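Side-chain contacts in COG0778: Nitroreductase (Streptococcus pneumoniae, PDB 2B67), which probably catalyses FMN-dependent reduction of nitro compounds or related acceptors with NAD(P)H, as a dimeric member of the nitroreductase family: residues 91-94 against 95-99; 101-104 against 105-109; 113-116 against 117-121; 5-8 against 9-13; 23-26 against 27-30. One frame throughout, in Å; residues are numbered along the deposited sequence. Where two conformers were deposited one is given.

How the contacts relate
Contacts 1, 2 and 3 form one excursion of the chain, a pair of successive helices (87-98 and 105-120) joined by the 99-104 loop. The centres of contacts 1 and 2 lie about 9 Å apart; Phe103 and Leu108 of contact 2 pack on the last turn of contact 1. Contact 3, about 14 Å from contact 1 between centres, touches it through Ala91 CB, 3.9 Å from Leu115 CD1. Side chains of all three come within about 9 Å of a bound FMN. Contacts 4 and 5 belong to the first two helices, their centres about 21 Å apart; contact 4 carries Arg13 of an FMN pocket, and its centre is about 39 Å from that of contact 3, on the opposite side of the chain's centre.

Contact 1. Residues 91-94 against 95-99; sequences ARKI and ARVGG. With ACY (acetic acid), chain F.
Lys93 and Val97 run side by side on the last two turns of helix 87-98, an i to i+4 pair of an alpha-helix, with Lys93 CG 4.1 Å from Val97 CG2. The same methyl also rests against the Lys93 carbonyl, CG2 to O 3.3 Å. With CG anti to the backbone N (chi1 -171°), the Lys93 chain runs out extended and turns at its last bond, where NZ donates to OXT of an acetate at 2.8 Å. Glu199 of the second subunit forms a salt bridge with the same ammonium, and Lys49 also binds the acetate, probably a guest from the crystallisation liquor. One turn on from Arg92, Arg96 bends back at chi3 (-54°) and lays one guanidinium face over the Arg92 carbonyl. Its approach to the Arg92 guanidinium is doubtful, since Arg92 has a second conformer; Arg92 NE makes a weak hydrogen bond to Met112 O. Outside this shell, Ala91 and Ala95 face helix 105-120, while Ile94 and Val97 pack on Tyr193 of the second subunit. Gly99 is the first residue to leave helical phi/psi, with positive phi; just before it, Gly98 N donates to Ile94 O at 2.8 Å.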
loop_
_atom_site.group_PDB
_atom_site.type_symbol
_atom_site.label_atom_id
_atom_site.label_comp_id
_atom_site.label_asym_id
_atom_site.label_seq_id
_atom_site.Cartn_x
_atom_site.Cartn_y
_atom_site.Cartn_z
ATOM N N ALA A 91 -10.677 -12.725 10.260
ATOM C CA ALA A 91 -11.774 -13.213 9.415
ATOM C C ALA A 91 -13.047 -13.361 10.232
ATOM O O ALA A 91 -14.131 -12.976 9.783
ATOM C CB ALA A 91 -11.426 -14.551 8.757
ATOM N N ARG A 92 -12.914 -13.909 11.436
ATOM C CA ARG A 92 -14.074 -14.189 12.270
ATOM C C ARG A 92 -14.713 -12.891 12.742
ATOM O O ARG A 92 -15.945 -12.787 12.802
ATOM C CB ARG A 92 -13.690 -15.080 13.448
ATOM C CG ARG A 92 -13.563 -16.545 13.077
ATOM C CD ARG A 92 -13.232 -17.381 14.295
ATOM N NE ARG A 92 -13.843 -18.708 14.224
ATOM C CZ ARG A 92 -14.732 -19.184 15.095
ATOM N NH1 ARG A 92 -15.136 -18.438 16.128
ATOM N NH2 ARG A 92 -15.223 -20.414 14.931
ATOM N N LYS A 93 -13.865 -11.910 13.069
ATOM C CA LYS A 93 -14.297 -10.549 13.413
ATOM C C LYS A 93 -15.171 -9.932 12.316
ATOM O O LYS A 93 -16.217 -9.389 12.596
ATOM C CB LYS A 93 -13.075 -9.649 13.644
ATOM C CG LYS A 93 -13.418 -8.257 14.233
ATOM C CD LYS A 93 -12.181 -7.325 14.218
ATOM C CE LYS A 93 -12.531 -5.923 14.735
ATOM N NZ LYS A 93 -12.692 -5.899 16.228
ATOM N N ILE A 94 -14.760 -10.047 11.063
ATOM C CA ILE A 94 -15.545 -9.505 9.966
ATOM C C ILE A 94 -16.943 -10.178 9.947
ATOM O O ILE A 94 -17.973 -9.492 9.903
ATOM C CB ILE A 94 -14.749 -9.616 8.649
ATOM C CG1 ILE A 94 -13.652 -8.509 8.662
ATOM C CG2 ILE A 94 -15.664 -9.478 7.442
ATOM C CD1 ILE A 94 -12.389 -8.947 8.185
ATOM N N ALA A 95 -16.977 -11.500 10.057
ATOM C CA ALA A 95 -18.256 -12.226 10.124
ATOM C C ALA A 95 -19.098 -11.793 11.334
ATOM O O ALA A 95 -20.313 -11.572 11.226
ATOM C CB ALA A 95 -18.001 -13.737 10.133
ATOM N N ARG A 96 -18.461 -11.656 12.478
ATOM C CA ARG A 96 -19.180 -11.344 13.711
ATOM C C ARG A 96 -19.765 -9.921 13.680
ATOM O O ARG A 96 -20.941 -9.722 13.992
ATOM C CB ARG A 96 -18.256 -11.535 14.913
ATOM C CG ARG A 96 -18.840 -11.209 16.284
ATOM C CD ARG A 96 -17.750 -11.342 17.386
ATOM N NE ARG A 96 -17.095 -12.668 17.342
ATOM C CZ ARG A 96 -15.821 -12.880 16.995
ATOM N NH1 ARG A 96 -15.349 -14.126 16.976
ATOM N NH2 ARG A 96 -15.017 -11.857 16.686
ATOM N N VAL A 97 -18.962 -8.944 13.247
ATOM C CA VAL A 97 -19.387 -7.553 13.225
ATOM C C VAL A 97 -20.354 -7.300 12.042
ATOM O O VAL A 97 -21.385 -6.643 12.209
ATOM C CB VAL A 97 -18.171 -6.580 13.249
ATOM C CG1 VAL A 97 -18.628 -5.102 13.294
ATOM C CG2 VAL A 97 -17.235 -6.865 14.474
ATOM N N GLY A 98 -20.053 -7.836 10.858
ATOM C CA GLY A 98 -20.917 -7.599 9.704
ATOM C C GLY A 98 -22.236 -8.367 9.815
ATOM O O GLY A 98 -23.320 -7.829 9.523
ATOM N N GLY A 99 -22.135 -9.633 10.211
ATOM C CA GLY A 99 -23.310 -10.479 10.410
ATOM C C GLY A 99 -24.179 -10.727 9.186
ATOM O O GLY A 99 -23.784 -10.481 8.029
HETATM C C ACY F . -9.824 -5.674 18.302
HETATM O O ACY F . -9.100 -4.955 19.021
HETATM O OXT ACY F . -10.143 -5.380 17.129
HETATM C CH3 ACY F . -10.326 -6.963 18.886
#

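Contact 2. Residues 101-104 against 105-109; sequences NNFS and EEQLQ
Gln107 OE1 is gripped by the backbone N-H of Ser104 and by a water. The Ser104 N bond is 3.0 Å long and nearly straight (166°), and the donor lies in the amide plane on a lone pair of OE1. The water donates to OE1 at 2.6 Å and also to Asn102 O, tying the loop before the helix to the same amide oxygen. In return, Gln107 N donates to Ser104 OG at 3.3 Å. A chi1 of 67° sets that hydroxyl between the backbone N and carbonyl carbon of Ser104, facing the first turn, where it also lies 3.3 Å from Gln107 CG. The Gln107 amide stands almost perpendicular to the Phe103 ring (87° between planes) and meets it at the edge, with OE1 3.6 Å from CD1. Beside it, Phe103 CB touches Leu108 CG at 3.8 Å. Beyond these residues, the Phe103 ring meets Phe111 and packs edge-to-face with Tyr193 of the second subunit, so this helix start lies beside the dimer interface. The reciprocal pair of bonds between Ser104, the N-cap, and Gln107 is a capping box, closing the N-terminus of helix 105-120.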
loop_
_atom_site.group_PDB
_atom_site.type_symbol
_atom_site.label_atom_id
_atom_site.label_comp_id
_atom_site.label_asym_id
_atom_site.label_seq_id
_atom_site.Cartn_x
_atom_site.Cartn_y
_atom_site.Cartn_z
ATOM N N ASN A 101 -26.745 -9.126 8.317
ATOM C CA ASN A 101 -27.136 -7.872 7.644
ATOM C C ASN A 101 -26.231 -7.471 6.464
ATOM O O ASN A 101 -26.620 -6.701 5.608
ATOM C CB ASN A 101 -27.265 -6.729 8.645
ATOM C CG ASN A 101 -28.469 -6.889 9.569
ATOM O OD1 ASN A 101 -28.458 -6.401 10.699
ATOM N ND2 ASN A 101 -29.502 -7.574 9.100
ATOM N N ASN A 102 -25.023 -8.020 6.422
ATOM C CA ASN A 102 -24.084 -7.721 5.377
ATOM C C ASN A 102 -23.759 -8.928 4.524
ATOM O O ASN A 102 -23.354 -8.785 3.376
ATOM C CB ASN A 102 -22.814 -7.073 5.980
ATOM C CG ASN A 102 -23.075 -5.630 6.462
ATOM O OD1 ASN A 102 -23.026 -4.676 5.675
ATOM N ND2 ASN A 102 -23.375 -5.479 7.743
ATOM N N PHE A 103 -23.959 -10.115 5.079
ATOM C CA PHE A 103 -23.456 -11.337 4.460
ATOM C C PHE A 103 -24.521 -12.391 4.338
ATOM O O PHE A 103 -25.379 -12.516 5.209
ATOM C CB PHE A 103 -22.282 -11.911 5.269
ATOM C CG PHE A 103 -21.063 -11.019 5.275
ATOM C CD1 PHE A 103 -20.405 -10.707 4.076
ATOM C CD2 PHE A 103 -20.573 -10.495 6.476
ATOM C CE1 PHE A 103 -19.255 -9.881 4.068
ATOM C CE2 PHE A 103 -19.427 -9.658 6.477
ATOM C CZ PHE A 103 -18.779 -9.356 5.268
ATOM N N SER A 104 -24.456 -13.136 3.245
ATOM C CA SER A 104 -25.228 -14.350 3.091
ATOM C C SER A 104 -24.663 -15.443 4.006
ATOM O O SER A 104 -23.596 -15.263 4.626
ATOM C CB SER A 104 -25.143 -14.795 1.646
ATOM O OG SER A 104 -23.819 -15.179 1.356
ATOM N N GLU A 105 -25.364 -16.581 4.097
ATOM C CA GLU A 105 -24.910 -17.685 4.947
ATOM C C GLU A 105 -23.603 -18.257 4.440
ATOM O O GLU A 105 -22.753 -18.639 5.236
ATOM C CB GLU A 105 -25.940 -18.816 5.026
ATOM C CG GLU A 105 -27.375 -18.361 5.246
ATOM C CD GLU A 105 -27.989 -18.964 6.497
ATOM O OE1 GLU A 105 -28.986 -19.721 6.372
ATOM O OE2 GLU A 105 -27.464 -18.677 7.611
ATOM N N GLU A 106 -23.455 -18.316 3.116
ATOM C CA GLU A 106 -22.230 -18.802 2.480
ATOM C C GLU A 106 -21.021 -17.927 2.848
ATOM O O GLU A 106 -19.947 -18.442 3.177
ATOM C CB GLU A 106 -22.364 -18.775 0.963
ATOM C CG GLU A 106 -23.427 -19.676 0.385
ATOM C CD GLU A 106 -23.519 -19.519 -1.130
ATOM O OE1 GLU A 106 -22.469 -19.749 -1.809
ATOM O OE2 GLU A 106 -24.619 -19.137 -1.632
ATOM N N GLN A 107 -21.208 -16.610 2.743
ATOM C CA GLN A 107 -20.179 -15.638 3.105
ATOM C C GLN A 107 -19.788 -15.727 4.585
ATOM O O GLN A 107 -18.589 -15.666 4.933
ATOM C CB GLN A 107 -20.641 -14.233 2.733
ATOM C CG GLN A 107 -20.717 -14.018 1.232
ATOM C CD GLN A 107 -21.302 -12.650 0.845
ATOM O OE1 GLN A 107 -22.335 -12.209 1.367
ATOM N NE2 GLN A 107 -20.633 -11.981 -0.076
ATOM N N LEU A 108 -20.784 -15.878 5.459
ATOM C CA LEU A 108 -20.495 -16.007 6.881
ATOM C C LEU A 108 -19.637 -17.255 7.209
ATOM O O LEU A 108 -18.746 -17.189 8.047
ATOM C CB LEU A 108 -21.792 -15.990 7.707
ATOM C CG LEU A 108 -22.521 -14.649 7.909
ATOM C CD1 LEU A 108 -23.901 -14.870 8.528
ATOM C CD2 LEU A 108 -21.706 -13.690 8.777
ATOM N N GLN A 109 -19.929 -18.383 6.551
ATOM C CA GLN A 109 -19.175 -19.645 6.724
ATOM C C GLN A 109 -17.752 -19.479 6.213
ATOM O O GLN A 109 -16.789 -20.015 6.772
ATOM C CB GLN A 109 -19.867 -20.771 5.936
ATOM C CG GLN A 109 -19.021 -22.034 5.724
ATOM C CD GLN A 109 -19.462 -23.249 6.561
ATOM O OE1 GLN A 109 -19.703 -23.151 7.782
ATOM N NE2 GLN A 109 -19.564 -24.412 5.892
HETATM O O HOH W 1 -23.415 -9.916 0.965
#

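Contact 3. Residues 113-116 against 117-121; sequences KNLP and AEFAR
Leu115 and Phe119 make the apolar part of this contact, a CH-pi interaction one helical turn apart. Leu115 CD2 sits over one face of the ring, 3.6 Å from its centroid and 20° off the normal, displaced toward the CE1-CZ side. CD1 of the same leucine reaches Phe119 CE1 at 3.8 Å. The ring's chi1 of -76° turns it back along the helix onto this leucine. Among the polar contacts, a water donates to both Asn114 O and Glu118 OE2, the latter at 3.1 Å, bridging a helix carbonyl to a carboxylate. Asn114 O also accepts from Glu118 N at 3.0 Å, so the helix bond and the water share one oxygen. In the backbone, Pro116 has no N-H to offer the preceding turn, and the helix kinks there. The pattern resumes beyond it: Phe119 N donates to Leu115 O, and Ala120 N to Pro116 O at 3.0 Å. Outside the segments, Phe119 meets Tyr122, Tyr130 and the FMN-pocket residue His43 edge-to-face, while Pro116 packs on Ala88 and Ala91. The arrangement is that of a proline-kinked alpha-helix ending in an aromatic cluster beside the flavin site.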
loop_
_atom_site.group_PDB
_atom_site.type_symbol
_atom_site.label_atom_id
_atom_site.label_comp_id
_atom_site.label_asym_id
_atom_site.label_seq_id
_atom_site.Cartn_x
_atom_site.Cartn_y
_atom_site.Cartn_z
ATOM N N LYS A 113 -15.078 -20.023 8.926
ATOM C CA LYS A 113 -14.387 -21.312 8.824
ATOM C C LYS A 113 -13.437 -21.505 7.624
ATOM O O LYS A 113 -12.293 -21.962 7.781
ATOM C CB LYS A 113 -15.417 -22.469 8.915
ATOM C CG LYS A 113 -15.647 -22.908 10.377
ATOM C CD LYS A 113 -17.081 -23.230 10.673
ATOM C CE LYS A 113 -17.278 -23.479 12.167
ATOM N NZ LYS A 113 -18.756 -23.567 12.495
ATOM N N ASN A 114 -13.889 -21.187 6.423
ATOM C CA ASN A 114 -13.035 -21.436 5.271
ATOM C C ASN A 114 -11.774 -20.583 5.278
ATOM O O ASN A 114 -10.644 -21.110 5.244
ATOM C CB ASN A 114 -13.807 -21.259 3.959
ATOM C CG ASN A 114 -14.780 -22.388 3.728
ATOM O OD1 ASN A 114 -15.793 -22.491 4.419
ATOM N ND2 ASN A 114 -14.452 -23.272 2.786
ATOM N N LEU A 115 -11.976 -19.275 5.354
ATOM C CA LEU A 115 -10.869 -18.364 5.282
ATOM C C LEU A 115 -9.821 -18.689 6.361
ATOM O O LEU A 115 -8.661 -18.898 6.003
ATOM C CB LEU A 115 -11.326 -16.910 5.334
ATOM C CG LEU A 115 -10.599 -15.925 4.422
ATOM C CD1 LEU A 115 -10.779 -14.459 4.893
ATOM C CD2 LEU A 115 -9.143 -16.286 4.228
ATOM N N PRO A 116 -10.214 -18.761 7.653
ATOM C CA PRO A 116 -9.243 -19.112 8.694
ATOM C C PRO A 116 -8.466 -20.392 8.409
ATOM O O PRO A 116 -7.282 -20.476 8.779
ATOM C CB PRO A 116 -10.108 -19.282 9.950
ATOM C CG PRO A 116 -11.238 -18.349 9.712
ATOM C CD PRO A 116 -11.540 -18.488 8.243
ATOM N N ALA A 117 -9.117 -21.362 7.747
ATOM C CA ALA A 117 -8.473 -22.640 7.431
ATOM C C ALA A 117 -7.369 -22.406 6.406
ATOM O O ALA A 117 -6.277 -22.979 6.518
ATOM C CB ALA A 117 -9.503 -23.699 6.933
ATOM N N GLU A 118 -7.642 -21.525 5.447
ATOM C CA GLU A 118 -6.621 -21.044 4.499
ATOM C C GLU A 118 -5.438 -20.363 5.147
ATOM O O GLU A 118 -4.305 -20.625 4.773
ATOM C CB GLU A 118 -7.217 -20.044 3.539
ATOM C CG GLU A 118 -7.606 -20.651 2.262
ATOM C CD GLU A 118 -8.766 -19.938 1.656
ATOM O OE1 GLU A 118 -8.582 -18.777 1.232
ATOM O OE2 GLU A 118 -9.861 -20.537 1.615
ATOM N N PHE A 119 -5.721 -19.459 6.093
ATOM C CA PHE A 119 -4.697 -18.699 6.795
ATOM C C PHE A 119 -3.790 -19.603 7.619
ATOM O O PHE A 119 -2.591 -19.356 7.748
ATOM C CB PHE A 119 -5.336 -17.666 7.721
ATOM C CG PHE A 119 -5.887 -16.434 7.019
ATOM C CD1 PHE A 119 -7.031 -15.803 7.526
ATOM C CD2 PHE A 119 -5.268 -15.905 5.892
ATOM C CE1 PHE A 119 -7.552 -14.643 6.928
ATOM C CE2 PHE A 119 -5.781 -14.751 5.252
ATOM C CZ PHE A 119 -6.936 -14.108 5.780
ATOM N N ALA A 120 -4.379 -20.642 8.207
ATOM C CA ALA A 120 -3.631 -21.617 8.985
ATOM C C ALA A 120 -2.494 -22.273 8.205
ATOM O O ALA A 120 -1.514 -22.703 8.811
ATOM C CB ALA A 120 -4.579 -22.692 9.553
ATOM N N ARG A 121 -2.629 -22.368 6.880
ATOM C CA ARG A 121 -1.592 -22.970 6.014
ATOM C C ARG A 121 -0.546 -21.989 5.450
ATOM O O ARG A 121 0.320 -22.385 4.659
ATOM C CB ARG A 121 -2.239 -23.723 4.852
ATOM C CG ARG A 121 -2.627 -25.152 5.167
ATOM C CD ARG A 121 -3.457 -25.714 4.021
ATOM N NE ARG A 121 -4.873 -25.399 4.163
ATOM C CZ ARG A 121 -5.754 -25.403 3.163
ATOM N NH1 ARG A 121 -5.362 -25.681 1.918
ATOM N NH2 ARG A 121 -7.025 -25.121 3.408
HETATM O O HOH W 2 -10.300 -23.158 3.230
#

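Contact 4. Residues 5-8 against 9-13; sequences KFLE and LNKKR
Helix 5-12, the N-terminal helix that leads into Arg13 of an FMN pocket, holds an amide against an aromatic face. Asn10 ND2 stands 3.1 Å above the Phe6 ring, toward its rim, nearest CZ; amide and ring planes are 82° apart, so the amide is nearly upright on the ring. Phe6 CG lies anti to the backbone N (chi1 -178°), which carries the ring forward to the Asn10 side chain. ND2 also gives a weak bond to Phe6 O at 3.4 Å, the oxygen that accepts the helix bond from Asn10 N at 3.0 Å. The other end of the amide, OD1, accepts a hydrogen bond from Asn141 ND2 of the second subunit, so the group is held from both subunits. Further along, Leu7 CD1 rests on the aliphatic part of Lys11, 3.9 Å from CE. Glu8 OE1 and Lys12 NZ form a long salt bridge of 3.9 Å; Lys12 CG and CD also pass over Glu8 O, CG at 3.4 Å. Arg13 follows, its NH1 in a salt bridge with the FMN phosphate. The helix lies against helix 124-148, where Leu9 and Lys12 touch Thr147, and its Leu7 packs on Ile35 of the second subunit.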
loop_
_atom_site.group_PDB
_atom_site.type_symbol
_atom_site.label_atom_id
_atom_site.label_comp_id
_atom_site.label_asym_id
_atom_site.label_seq_id
_atom_site.Cartn_x
_atom_site.Cartn_y
_atom_site.Cartn_z
ATOM N N LYS A 5 -7.659 15.049 -12.086
ATOM C CA LYS A 5 -7.833 15.561 -10.714
ATOM C C LYS A 5 -7.118 14.703 -9.672
ATOM O O LYS A 5 -6.731 15.206 -8.618
ATOM C CB LYS A 5 -9.316 15.691 -10.350
ATOM C CG LYS A 5 -9.623 16.886 -9.447
ATOM C CD LYS A 5 -11.125 17.080 -9.197
ATOM C CE LYS A 5 -11.841 17.748 -10.372
ATOM N NZ LYS A 5 -13.269 18.101 -10.036
ATOM N N PHE A 6 -6.953 13.414 -9.964
ATOM C CA PHE A 6 -6.180 12.547 -9.070
ATOM C C PHE A 6 -4.681 12.866 -9.156
ATOM O O PHE A 6 -3.985 12.835 -8.156
ATOM C CB PHE A 6 -6.491 11.062 -9.322
ATOM C CG PHE A 6 -5.760 10.121 -8.412
ATOM C CD1 PHE A 6 -6.010 10.120 -7.039
ATOM C CD2 PHE A 6 -4.833 9.229 -8.921
ATOM C CE1 PHE A 6 -5.337 9.240 -6.204
ATOM C CE2 PHE A 6 -4.155 8.347 -8.106
ATOM C CZ PHE A 6 -4.385 8.362 -6.733
ATOM N N LEU A 7 -4.200 13.189 -10.356
ATOM C CA LEU A 7 -2.843 13.669 -10.541
ATOM C C LEU A 7 -2.588 14.905 -9.661
ATOM O O LEU A 7 -1.517 15.032 -9.047
ATOM C CB LEU A 7 -2.591 14.004 -12.020
ATOM C CG LEU A 7 -1.270 14.678 -12.406
ATOM C CD1 LEU A 7 -0.019 13.930 -11.887
ATOM C CD2 LEU A 7 -1.204 14.832 -13.935
ATOM N N GLU A 8 -3.570 15.808 -9.617
ATOM C CA GLU A 8 -3.489 17.033 -8.821
ATOM C C GLU A 8 -3.380 16.722 -7.311
ATOM O O GLU A 8 -2.577 17.348 -6.612
ATOM C CB GLU A 8 -4.693 17.936 -9.114
ATOM C CG GLU A 8 -4.508 19.390 -8.667
ATOM C CD GLU A 8 -5.825 20.164 -8.459
ATOM O OE1 GLU A 8 -5.760 21.264 -7.825
ATOM O OE2 GLU A 8 -6.908 19.682 -8.912
ATOM N N LEU A 9 -4.167 15.745 -6.823
ATOM C CA LEU A 9 -4.048 15.276 -5.435
ATOM C C LEU A 9 -2.630 14.794 -5.144
ATOM O O LEU A 9 -2.024 15.162 -4.144
ATOM C CB LEU A 9 -5.020 14.118 -5.176
ATOM C CG LEU A 9 -5.880 14.089 -3.906
ATOM C CD1 LEU A 9 -6.310 12.677 -3.527
ATOM C CD2 LEU A 9 -5.230 14.792 -2.736
ATOM N N ASN A 10 -2.112 13.950 -6.025
ATOM C CA ASN A 10 -0.791 13.350 -5.857
ATOM C C ASN A 10 0.329 14.363 -5.842
ATOM O O ASN A 10 1.270 14.238 -5.083
ATOM C CB ASN A 10 -0.536 12.302 -6.934
ATOM C CG ASN A 10 -0.845 10.895 -6.447
ATOM O OD1 ASN A 10 -0.005 10.219 -5.831
ATOM N ND2 ASN A 10 -2.054 10.465 -6.688
ATOM N N LYS A 11 0.201 15.393 -6.671
ATOM C CA LYS A 11 1.232 16.423 -6.750
ATOM C C LYS A 11 1.254 17.283 -5.493
ATOM O O LYS A 11 2.263 17.902 -5.183
ATOM C CB LYS A 11 1.079 17.270 -8.015
ATOM C CG LYS A 11 1.739 16.673 -9.259
ATOM C CD LYS A 11 2.077 17.795 -10.256
ATOM C CE LYS A 11 1.663 17.477 -11.691
ATOM N NZ LYS A 11 0.903 18.636 -12.265
ATOM N N LYS A 12 0.163 17.295 -4.740
ATOM C CA LYS A 12 0.239 17.988 -3.468
ATOM C C LYS A 12 0.538 17.162 -2.220
ATOM O O LYS A 12 0.658 17.739 -1.152
ATOM C CB LYS A 12 -0.928 18.946 -3.261
ATOM C CG LYS A 12 -2.261 18.361 -3.377
ATOM C CD LYS A 12 -3.203 19.474 -3.888
ATOM C CE LYS A 12 -4.550 19.365 -3.221
ATOM N NZ LYS A 12 -5.569 19.871 -4.157
ATOM N N ARG A 13 0.666 15.838 -2.346
ATOM C CA ARG A 13 1.119 15.020 -1.225
ATOM C C ARG A 13 2.647 15.140 -1.143
ATOM O O ARG A 13 3.337 14.909 -2.118
ATOM C CB ARG A 13 0.692 13.556 -1.375
ATOM C CG ARG A 13 0.998 12.705 -0.135
ATOM C CD ARG A 13 1.567 11.337 -0.443
ATOM N NE ARG A 13 2.524 11.302 -1.555
ATOM C CZ ARG A 13 3.843 11.432 -1.454
ATOM N NH1 ARG A 13 4.428 11.640 -0.285
ATOM N NH2 ARG A 13 4.596 11.344 -2.545
#

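Contact 5. Residues 23-26 against 27-30; sequences LVDP and KDVR
Asp25 reaches over the first turn of helix 26-36 to meet Lys27 and Asp28. Its CB lies 3.7 Å from Asp28 OD2, and CG is anti to the backbone N (chi1 -167°), which swings the carboxylate toward Lys27. There OD1 accepts from Lys27 N at 3.1 Å, the donor standing 49° out of the carboxylate plane, and it also lies 3.3 Å from Lys27 CG. The lysine chain bends away, its ammonium not in contact with the carboxylate. At the other branch, OD2 comes within 4.5 Å of Asp28 OD2, a pairing of like charges. A water donates to Asp28 OD2 at 2.7 Å and accepts from Asp25 N, tying the carboxylate of Asp28 to the backbone of Asp25. The Asp25 carbonyl takes the next N-H groups of the turn, Val29 N at 3.3 Å and, weakly, Asp28 N. Val24 CG1 meets Val29 CG2 at 3.6 Å, the two side chains crossing at about a right angle; Arg54 NH2 is hydrogen-bonded to Val24 O, and Arg54 packs on Val29. Further along, Arg30 forms a salt bridge with Asp198 of the second subunit. This is an aspartate N-cap followed by proline at the first helical position, here opening helix 26-36.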
loop_
_atom_site.group_PDB
_atom_site.type_symbol
_atom_site.label_atom_id
_atom_site.label_comp_id
_atom_site.label_asym_id
_atom_site.label_seq_id
_atom_site.Cartn_x
_atom_site.Cartn_y
_atom_site.Cartn_z
ATOM N N LEU A 23 -4.119 23.358 14.957
ATOM C CA LEU A 23 -4.708 22.221 15.589
ATOM C C LEU A 23 -5.300 21.282 14.511
ATOM O O LEU A 23 -5.779 21.742 13.478
ATOM C CB LEU A 23 -5.784 22.705 16.580
ATOM C CG LEU A 23 -5.375 23.591 17.779
ATOM C CD1 LEU A 23 -6.591 23.919 18.613
ATOM C CD2 LEU A 23 -4.328 22.861 18.639
ATOM N N VAL A 24 -5.220 19.971 14.734
ATOM C CA VAL A 24 -5.795 19.023 13.800
ATOM C C VAL A 24 -7.079 18.488 14.411
ATOM O O VAL A 24 -7.034 17.817 15.427
ATOM C CB VAL A 24 -4.821 17.841 13.461
ATOM C CG1 VAL A 24 -5.569 16.761 12.630
ATOM C CG2 VAL A 24 -3.591 18.353 12.726
ATOM N N ASP A 25 -8.207 18.793 13.771
ATOM C CA ASP A 25 -9.567 18.476 14.243
ATOM C C ASP A 25 -9.770 16.953 14.203
ATOM O O ASP A 25 -9.627 16.365 13.138
ATOM C CB ASP A 25 -10.552 19.162 13.278
ATOM C CG ASP A 25 -11.998 19.201 13.785
ATOM O OD1 ASP A 25 -12.422 18.407 14.641
ATOM O OD2 ASP A 25 -12.743 20.060 13.267
ATOM N N PRO A 26 -10.045 16.311 15.373
ATOM C CA PRO A 26 -10.365 14.870 15.380
ATOM C C PRO A 26 -11.496 14.447 14.456
ATOM O O PRO A 26 -11.496 13.308 14.024
ATOM C CB PRO A 26 -10.699 14.560 16.845
ATOM C CG PRO A 26 -10.870 15.915 17.517
ATOM C CD PRO A 26 -10.031 16.877 16.734
ATOM N N LYS A 27 -12.428 15.343 14.119
ATOM C CA LYS A 27 -13.440 15.030 13.086
ATOM C C LYS A 27 -12.790 14.767 11.708
ATOM O O LYS A 27 -13.204 13.858 10.993
ATOM C CB LYS A 27 -14.533 16.110 12.963
ATOM C CG LYS A 27 -15.168 16.556 14.301
ATOM C CD LYS A 27 -15.937 15.442 15.047
ATOM C CE LYS A 27 -17.464 15.705 15.107
ATOM N NZ LYS A 27 -17.921 16.323 16.399
ATOM N N ASP A 28 -11.785 15.573 11.339
ATOM C CA ASP A 28 -11.042 15.345 10.096
ATOM C C ASP A 28 -10.230 14.050 10.096
ATOM O O ASP A 28 -10.165 13.379 9.082
ATOM C CB ASP A 28 -10.130 16.528 9.746
ATOM C CG ASP A 28 -10.914 17.808 9.436
ATOM O OD1 ASP A 28 -12.101 17.700 9.036
ATOM O OD2 ASP A 28 -10.343 18.911 9.619
ATOM N N VAL A 29 -9.587 13.722 11.223
ATOM C CA VAL A 29 -8.825 12.483 11.318
ATOM C C VAL A 29 -9.726 11.268 11.147
ATOM O O VAL A 29 -9.427 10.393 10.344
ATOM C CB VAL A 29 -7.996 12.380 12.609
ATOM C CG1 VAL A 29 -7.306 11.017 12.696
ATOM C CG2 VAL A 29 -6.950 13.481 12.609
ATOM N N ARG A 30 -10.864 11.276 11.844
ATOM C CA ARG A 30 -11.848 10.208 11.740
ATOM C C ARG A 30 -12.393 10.079 10.328
ATOM O O ARG A 30 -12.593 8.970 9.829
ATOM C CB ARG A 30 -12.993 10.404 12.741
ATOM C CG ARG A 30 -13.912 9.189 12.804
ATOM C CD ARG A 30 -15.201 9.505 13.492
ATOM N NE ARG A 30 -16.338 9.035 12.694
ATOM C CZ ARG A 30 -17.142 8.051 13.064
ATOM N NH1 ARG A 30 -16.928 7.451 14.216
ATOM N NH2 ARG A 30 -18.160 7.672 12.304
HETATM O O HOH W 3 -8.075 19.753 10.877
#